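PDB 4R5O: quinonprotein alcohol dehydrogenase-like protein from Bacteroides thetaiotaomicron VPI-5482, which is of unknown function but binds calcium ions and joins an immunoglobulin-like beta-sandwich domain to a seven-bladed beta-propeller. Local coordinates for residues I147-L155 with F167-E178. Sequence-based numbering, arbitrary orientation.
Sequences IHSNGKFYL and FYIVDAKTLYYE
The ring of F153 carries A172 CA over one face, a CH-pi contact with CA 3.8 Å from the ring centroid, while L175 CD1 and H148 CB lie at its edge. F153 CE1 in turn sits over one face of the H148 ring, and K152 CB over one face of Y154. With CG anti to its carbonyl carbon (chi1 -61°), F153 reaches past its strand partner V170 to the turn after 171, where a residue as small as A172 lets the ring settle against the backbone. On the other side of the sheet, Y154 and F167 meet rim to rim, planes 30° apart, and Y154 lies alongside I169. Strands 152-155 and 167-171 are the antiparallel middle pair of a four-stranded propeller blade, F153 and V170 bonding both ways, with F153 N to V170 O 2.7 Å. Y154 and F167 also touch the next sheet, at strand 189-192, whereas F153 meets F112 and F105 of another. Beside D171, K152, long and bent, passes CD and CE across the E178 carboxylate and brings NZ to a long salt bridge with D171 OD1. D171 OD2 accepts from T174 N in an Asx motif. G151, whose positive phi suits the type I' turn 149-152, accepts from A172 N.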
ATOM      1  N   ILE A 147      -4.931  -0.482   4.882  1.00 35.36           N
ATOM      2  CA  ILE A 147      -6.342  -0.241   4.593  1.00 36.18           C
ATOM      3  C   ILE A 147      -6.452   1.139   3.957  1.00 41.87           C
ATOM      4  O   ILE A 147      -5.970   2.134   4.497  1.00 41.95           O
ATOM      5  CB  ILE A 147      -7.266  -0.405   5.819  1.00 39.26           C
ATOM      6  CG1 ILE A 147      -7.334  -1.908   6.195  1.00 38.23           C
ATOM      7  CG2 ILE A 147      -8.698   0.166   5.509  1.00 41.09           C
ATOM      8  CD1 ILE A 147      -7.892  -2.176   7.371  1.00 48.91           C
ATOM      9  N   HIS A 148      -7.021   1.157   2.759  1.00 38.55           N
ATOM     10  CA  HIS A 148      -7.283   2.348   2.006  1.00 37.98           C
ATOM     11  C   HIS A 148      -8.678   2.843   2.424  1.00 43.13           C
ATOM     12  O   HIS A 148      -9.700   2.218   2.105  1.00 40.11           O
ATOM     13  CB  HIS A 148      -7.140   2.066   0.498  1.00 38.64           C
ATOM     14  CG  HIS A 148      -7.361   3.260  -0.383  1.00 42.03           C
ATOM     15  ND1 HIS A 148      -7.556   3.111  -1.742  1.00 43.91           N
ATOM     16  CD2 HIS A 148      -7.441   4.579  -0.073  1.00 42.55           C
ATOM     17  CE1 HIS A 148      -7.740   4.335  -2.212  1.00 42.72           C
ATOM     18  NE2 HIS A 148      -7.667   5.248  -1.249  1.00 42.61           N
ATOM     19  N   SER A 149      -8.699   3.934   3.217  1.00 42.50           N
ATOM     20  CA  SER A 149      -9.934   4.535   3.721  1.00 42.70           C
ATOM     21  C   SER A 149      -9.740   6.043   3.917  1.00 49.56           C
ATOM     22  O   SER A 149      -8.618   6.468   4.189  1.00 51.80           O
ATOM     23  CB  SER A 149     -10.342   3.858   5.023  1.00 44.46           C
ATOM     24  OG  SER A 149     -11.672   4.174   5.394  1.00 56.12           O
ATOM     25  N   ASN A 150     -10.812   6.848   3.768  0.50 45.74           N
ATOM     26  CA  ASN A 150     -10.832   8.310   3.980  0.50 45.52           C
ATOM     27  C   ASN A 150      -9.757   9.036   3.098  0.50 49.68           C
ATOM     28  O   ASN A 150      -9.221  10.081   3.501  0.50 49.87           O
ATOM     29  CB  ASN A 150     -10.589   8.633   5.492  0.50 44.34           C
ATOM     30  CG  ASN A 150     -11.316   7.783   6.524  0.50 51.28           C
ATOM     31  OD1 ASN A 150     -10.729   7.393   7.549  0.50 36.92           O
ATOM     32  ND2 ASN A 150     -12.588   7.452   6.286  0.50 37.95           N
ATOM     33  N   GLY A 151      -9.451   8.470   1.924  1.00 45.51           N
ATOM     34  CA  GLY A 151      -8.424   8.995   1.028  1.00 44.55           C
ATOM     35  C   GLY A 151      -7.007   8.839   1.556  1.00 47.83           C
ATOM     36  O   GLY A 151      -6.104   9.551   1.095  1.00 50.13           O
ATOM     37  N   LYS A 152      -6.796   7.890   2.515  1.00 38.73           N
ATOM     38  CA  LYS A 152      -5.499   7.625   3.125  1.00 37.05           C
ATOM     39  C   LYS A 152      -5.161   6.131   3.101  1.00 41.99           C
ATOM     40  O   LYS A 152      -6.050   5.274   3.095  1.00 41.49           O
ATOM     41  CB  LYS A 152      -5.473   8.126   4.602  1.00 37.83           C
ATOM     42  CG  LYS A 152      -5.888   9.591   4.861  1.00 44.85           C
ATOM     43  CD  LYS A 152      -4.921  10.613   4.246  1.00 59.52           C
ATOM     44  CE  LYS A 152      -5.417  12.044   4.206  1.00 66.25           C
ATOM     45  NZ  LYS A 152      -6.501  12.245   3.207  1.00 85.81           N
ATOM     46  N   PHE A 153      -3.868   5.827   3.121  1.00 38.70           N
ATOM     47  CA  PHE A 153      -3.368   4.480   3.284  1.00 37.49           C
ATOM     48  C   PHE A 153      -2.935   4.336   4.724  1.00 40.87           C
ATOM     49  O   PHE A 153      -1.998   5.011   5.150  1.00 39.58           O
ATOM     50  CB  PHE A 153      -2.237   4.110   2.309  1.00 39.44           C
ATOM     51  CG  PHE A 153      -2.531   4.145   0.828  1.00 41.99           C
ATOM     52  CD1 PHE A 153      -3.702   3.583   0.321  1.00 44.61           C
ATOM     53  CD2 PHE A 153      -1.553   4.574  -0.084  1.00 43.44           C
ATOM     54  CE1 PHE A 153      -3.947   3.563  -1.062  1.00 45.44           C
ATOM     55  CE2 PHE A 153      -1.789   4.527  -1.464  1.00 45.67           C
ATOM     56  CZ  PHE A 153      -2.988   4.028  -1.943  1.00 43.57           C
ATOM     57  N   TYR A 154      -3.680   3.552   5.502  1.00 38.36           N
ATOM     58  CA  TYR A 154      -3.332   3.289   6.891  1.00 38.29           C
ATOM     59  C   TYR A 154      -2.524   2.035   6.928  1.00 39.81           C
ATOM     60  O   TYR A 154      -3.034   0.995   6.545  1.00 39.39           O
ATOM     61  CB  TYR A 154      -4.571   3.192   7.789  1.00 39.66           C
ATOM     62  CG  TYR A 154      -5.396   4.452   7.797  1.00 40.05           C
ATOM     63  CD1 TYR A 154      -5.041   5.537   8.592  1.00 40.71           C
ATOM     64  CD2 TYR A 154      -6.557   4.548   7.045  1.00 41.71           C
ATOM     65  CE1 TYR A 154      -5.804   6.696   8.616  1.00 39.98           C
ATOM     66  CE2 TYR A 154      -7.336   5.699   7.068  1.00 43.13           C
ATOM     67  CZ  TYR A 154      -6.955   6.770   7.857  1.00 51.00           C
ATOM     68  OH  TYR A 154      -7.733   7.896   7.891  1.00 56.69           O
ATOM     69  N   LEU A 155      -1.245   2.141   7.293  1.00 35.47           N
ATOM     70  CA  LEU A 155      -0.327   1.007   7.332  1.00 33.87           C
ATOM     71  C   LEU A 155      -0.008   0.632   8.780  1.00 38.58           C
ATOM     72  O   LEU A 155       0.345   1.489   9.596  1.00 37.70           O
ATOM     73  CB  LEU A 155       0.966   1.325   6.544  1.00 33.19           C
ATOM     74  CG  LEU A 155       2.236   0.501   6.840  1.00 37.85           C
ATOM     75  CD1 LEU A 155       2.108  -0.947   6.365  1.00 40.88           C
ATOM     76  CD2 LEU A 155       3.439   1.115   6.202  1.00 34.53           C
ATOM     77  N   PHE A 167       2.360   2.282  13.135  1.00 34.78           N
ATOM     78  CA  PHE A 167       1.214   2.772  12.391  1.00 34.76           C
ATOM     79  C   PHE A 167       1.596   4.021  11.606  1.00 40.33           C
ATOM     80  O   PHE A 167       2.150   4.962  12.164  1.00 41.61           O
ATOM     81  CB  PHE A 167       0.061   3.057  13.372  1.00 36.40           C
ATOM     82  CG  PHE A 167      -1.252   3.352  12.707  1.00 37.73           C
ATOM     83  CD1 PHE A 167      -2.145   2.326  12.413  1.00 39.68           C
ATOM     84  CD2 PHE A 167      -1.608   4.657  12.385  1.00 39.72           C
ATOM     85  CE1 PHE A 167      -3.359   2.598  11.791  1.00 39.95           C
ATOM     86  CE2 PHE A 167      -2.813   4.925  11.741  1.00 42.26           C
ATOM     87  CZ  PHE A 167      -3.684   3.895  11.455  1.00 40.06           C
ATOM     88  N   TYR A 168       1.296   4.021  10.316  1.00 36.80           N
ATOM     89  CA  TYR A 168       1.619   5.097   9.381  1.00 35.78           C
ATOM     90  C   TYR A 168       0.395   5.579   8.611  1.00 40.87           C
ATOM     91  O   TYR A 168      -0.426   4.758   8.200  1.00 40.78           O
ATOM     92  CB  TYR A 168       2.674   4.606   8.371  1.00 35.78           C
ATOM     93  CG  TYR A 168       4.008   4.207   8.979  1.00 35.83           C
ATOM     94  CD1 TYR A 168       4.179   2.964   9.577  1.00 35.17           C
ATOM     95  CD2 TYR A 168       5.134   5.015   8.830  1.00 36.86           C
ATOM     96  CE1 TYR A 168       5.403   2.587  10.118  1.00 33.14           C
ATOM     97  CE2 TYR A 168       6.362   4.653   9.375  1.00 37.16           C
ATOM     98  CZ  TYR A 168       6.496   3.433  10.005  1.00 42.46           C
ATOM     99  OH  TYR A 168       7.732   3.078  10.502  1.00 49.30           O
ATOM    100  N   ILE A 169       0.286   6.911   8.404  1.00 37.06           N
ATOM    101  CA  ILE A 169      -0.738   7.532   7.573  1.00 36.13           C
ATOM    102  C   ILE A 169      -0.010   8.137   6.383  1.00 40.79           C
ATOM    103  O   ILE A 169       0.873   8.993   6.547  1.00 41.85           O
ATOM    104  CB  ILE A 169      -1.671   8.554   8.272  1.00 39.26           C
ATOM    105  CG1 ILE A 169      -2.206   8.057   9.624  1.00 39.18           C
ATOM    106  CG2 ILE A 169      -2.810   9.002   7.295  1.00 38.91           C
ATOM    107  CD1 ILE A 169      -2.942   9.122  10.395  1.00 42.07           C
ATOM    108  N   VAL A 170      -0.351   7.631   5.194  1.00 36.77           N
ATOM    109  CA  VAL A 170       0.197   8.007   3.886  1.00 35.67           C
ATOM    110  C   VAL A 170      -0.967   8.488   3.041  1.00 40.35           C
ATOM    111  O   VAL A 170      -1.989   7.812   3.007  1.00 41.07           O
ATOM    112  CB  VAL A 170       0.971   6.809   3.238  1.00 37.13           C
ATOM    113  CG1 VAL A 170       1.452   7.137   1.823  1.00 36.17           C
ATOM    114  CG2 VAL A 170       2.137   6.347   4.118  1.00 36.06           C
ATOM    115  N   ASP A 171      -0.848   9.670   2.402  1.00 36.58           N
ATOM    116  CA  ASP A 171      -1.898  10.157   1.516  1.00 36.43           C
ATOM    117  C   ASP A 171      -2.036   9.186   0.306  1.00 38.42           C
ATOM    118  O   ASP A 171      -1.026   8.809  -0.300  1.00 34.80           O
ATOM    119  CB  ASP A 171      -1.621  11.595   1.063  1.00 38.43           C
ATOM    120  CG  ASP A 171      -2.726  12.154   0.196  1.00 47.46           C
ATOM    121  OD1 ASP A 171      -3.892  12.174   0.655  1.00 48.00           O
ATOM    122  OD2 ASP A 171      -2.433  12.558  -0.938  1.00 56.13           O
ATOM    123  N   ALA A 172      -3.274   8.738   0.003  1.00 36.75           N
ATOM    124  CA  ALA A 172      -3.491   7.732  -1.045  1.00 36.79           C
ATOM    125  C   ALA A 172      -3.266   8.280  -2.451  1.00 44.20           C
ATOM    126  O   ALA A 172      -2.738   7.542  -3.266  1.00 45.62           O
ATOM    127  CB  ALA A 172      -4.886   7.163  -0.954  1.00 37.03           C
ATOM    128  N   LYS A 173      -3.623   9.540  -2.736  1.00 43.60           N
ATOM    129  CA  LYS A 173      -3.474  10.127  -4.067  1.00 45.46           C
ATOM    130  C   LYS A 173      -2.002  10.475  -4.388  1.00 50.45           C
ATOM    131  O   LYS A 173      -1.535  10.207  -5.505  1.00 51.22           O
ATOM    132  CB  LYS A 173      -4.345  11.405  -4.208  1.00 49.54           C
ATOM    133  CG  LYS A 173      -4.428  11.906  -5.657  1.00 66.95           C
ATOM    134  CD  LYS A 173      -5.322  13.135  -5.864  1.00 74.75           C
ATOM    135  CE  LYS A 173      -5.584  13.437  -7.333  1.00 81.63           C
ATOM    136  NZ  LYS A 173      -6.286  12.312  -8.050  1.00 86.56           N
ATOM    137  N   THR A 174      -1.293  11.087  -3.429  1.00 46.00           N
ATOM    138  CA  THR A 174       0.062  11.582  -3.648  1.00 44.92           C
ATOM    139  C   THR A 174       1.155  10.656  -3.155  1.00 48.51           C
ATOM    140  O   THR A 174       2.275  10.761  -3.664  1.00 51.70           O
ATOM    141  CB  THR A 174       0.241  12.913  -2.941  1.00 48.84           C
ATOM    142  OG1 THR A 174      -0.061  12.731  -1.554  1.00 42.52           O
ATOM    143  CG2 THR A 174      -0.624  14.012  -3.541  1.00 45.41           C
ATOM    144  N   LEU A 175       0.878   9.805  -2.149  1.00 41.68           N
ATOM    145  CA  LEU A 175       1.834   8.865  -1.520  1.00 39.68           C
ATOM    146  C   LEU A 175       2.731   9.644  -0.529  1.00 44.45           C
ATOM    147  O   LEU A 175       3.753   9.142  -0.065  1.00 45.52           O
ATOM    148  CB  LEU A 175       2.671   8.100  -2.578  1.00 39.01           C
ATOM    149  CG  LEU A 175       3.057   6.681  -2.263  1.00 41.80           C
ATOM    150  CD1 LEU A 175       1.794   5.785  -2.024  1.00 41.94           C
ATOM    151  CD2 LEU A 175       3.868   6.118  -3.362  1.00 39.94           C
ATOM    152  N   TYR A 176       2.310  10.859  -0.171  1.00 41.23           N
ATOM    153  CA  TYR A 176       2.993  11.710   0.787  1.00 41.04           C
ATOM    154  C   TYR A 176       2.743  11.198   2.186  1.00 44.94           C
ATOM    155  O   TYR A 176       1.598  10.893   2.541  1.00 45.09           O
ATOM    156  CB  TYR A 176       2.540  13.188   0.668  1.00 42.91           C
ATOM    157  CG  TYR A 176       2.860  13.945  -0.613  1.00 47.72           C
ATOM    158  CD1 TYR A 176       3.583  13.349  -1.644  1.00 50.48           C
ATOM    159  CD2 TYR A 176       2.456  15.268  -0.785  1.00 49.43           C
ATOM    160  CE1 TYR A 176       3.871  14.039  -2.822  1.00 52.13           C
ATOM    161  CE2 TYR A 176       2.765  15.979  -1.949  1.00 50.72           C
ATOM    162  CZ  TYR A 176       3.477  15.361  -2.965  1.00 58.49           C
ATOM    163  OH  TYR A 176       3.802  16.046  -4.116  1.00 57.78           O
ATOM    164  N   TYR A 177       3.811  11.108   2.979  1.00 39.70           N
ATOM    165  CA  TYR A 177       3.777  10.743   4.372  1.00 39.16           C
ATOM    166  C   TYR A 177       3.018  11.819   5.147  1.00 46.38           C
ATOM    167  O   TYR A 177       3.253  13.001   4.918  1.00 49.07           O
ATOM    168  CB  TYR A 177       5.222  10.556   4.883  1.00 39.66           C
ATOM    169  CG  TYR A 177       5.360  10.465   6.392  1.00 40.64           C
ATOM    170  CD1 TYR A 177       5.231   9.244   7.055  1.00 41.38           C
ATOM    171  CD2 TYR A 177       5.631  11.592   7.152  1.00 41.01           C
ATOM    172  CE1 TYR A 177       5.365   9.159   8.441  1.00 41.67           C
ATOM    173  CE2 TYR A 177       5.745  11.525   8.533  1.00 41.92           C
ATOM    174  CZ  TYR A 177       5.630  10.305   9.178  1.00 49.51           C
ATOM    175  OH  TYR A 177       5.769  10.279  10.550  1.00 47.34           O
ATOM    176  N   GLU A 178       2.099  11.432   6.028  1.00 42.02           N
ATOM    177  CA  GLU A 178       1.398  12.427   6.821  1.00 41.67           C
ATOM    178  C   GLU A 178       1.822  12.330   8.268  1.00 46.46           C
ATOM    179  O   GLU A 178       2.236  13.337   8.852  1.00 46.99           O
ATOM    180  CB  GLU A 178      -0.106  12.307   6.699  1.00 42.75           C
ATOM    181  CG  GLU A 178      -0.583  12.749   5.333  1.00 55.12           C
ATOM    182  CD  GLU A 178      -2.082  12.855   5.188  1.00 66.07           C
ATOM    183  OE1 GLU A 178      -2.803  12.537   6.160  1.00 57.86           O
ATOM    184  OE2 GLU A 178      -2.533  13.290   4.105  1.00 65.88           O
TER
HETATM  185  O   HOH W   1      -5.900  11.408  -0.916  1.00 44.03           O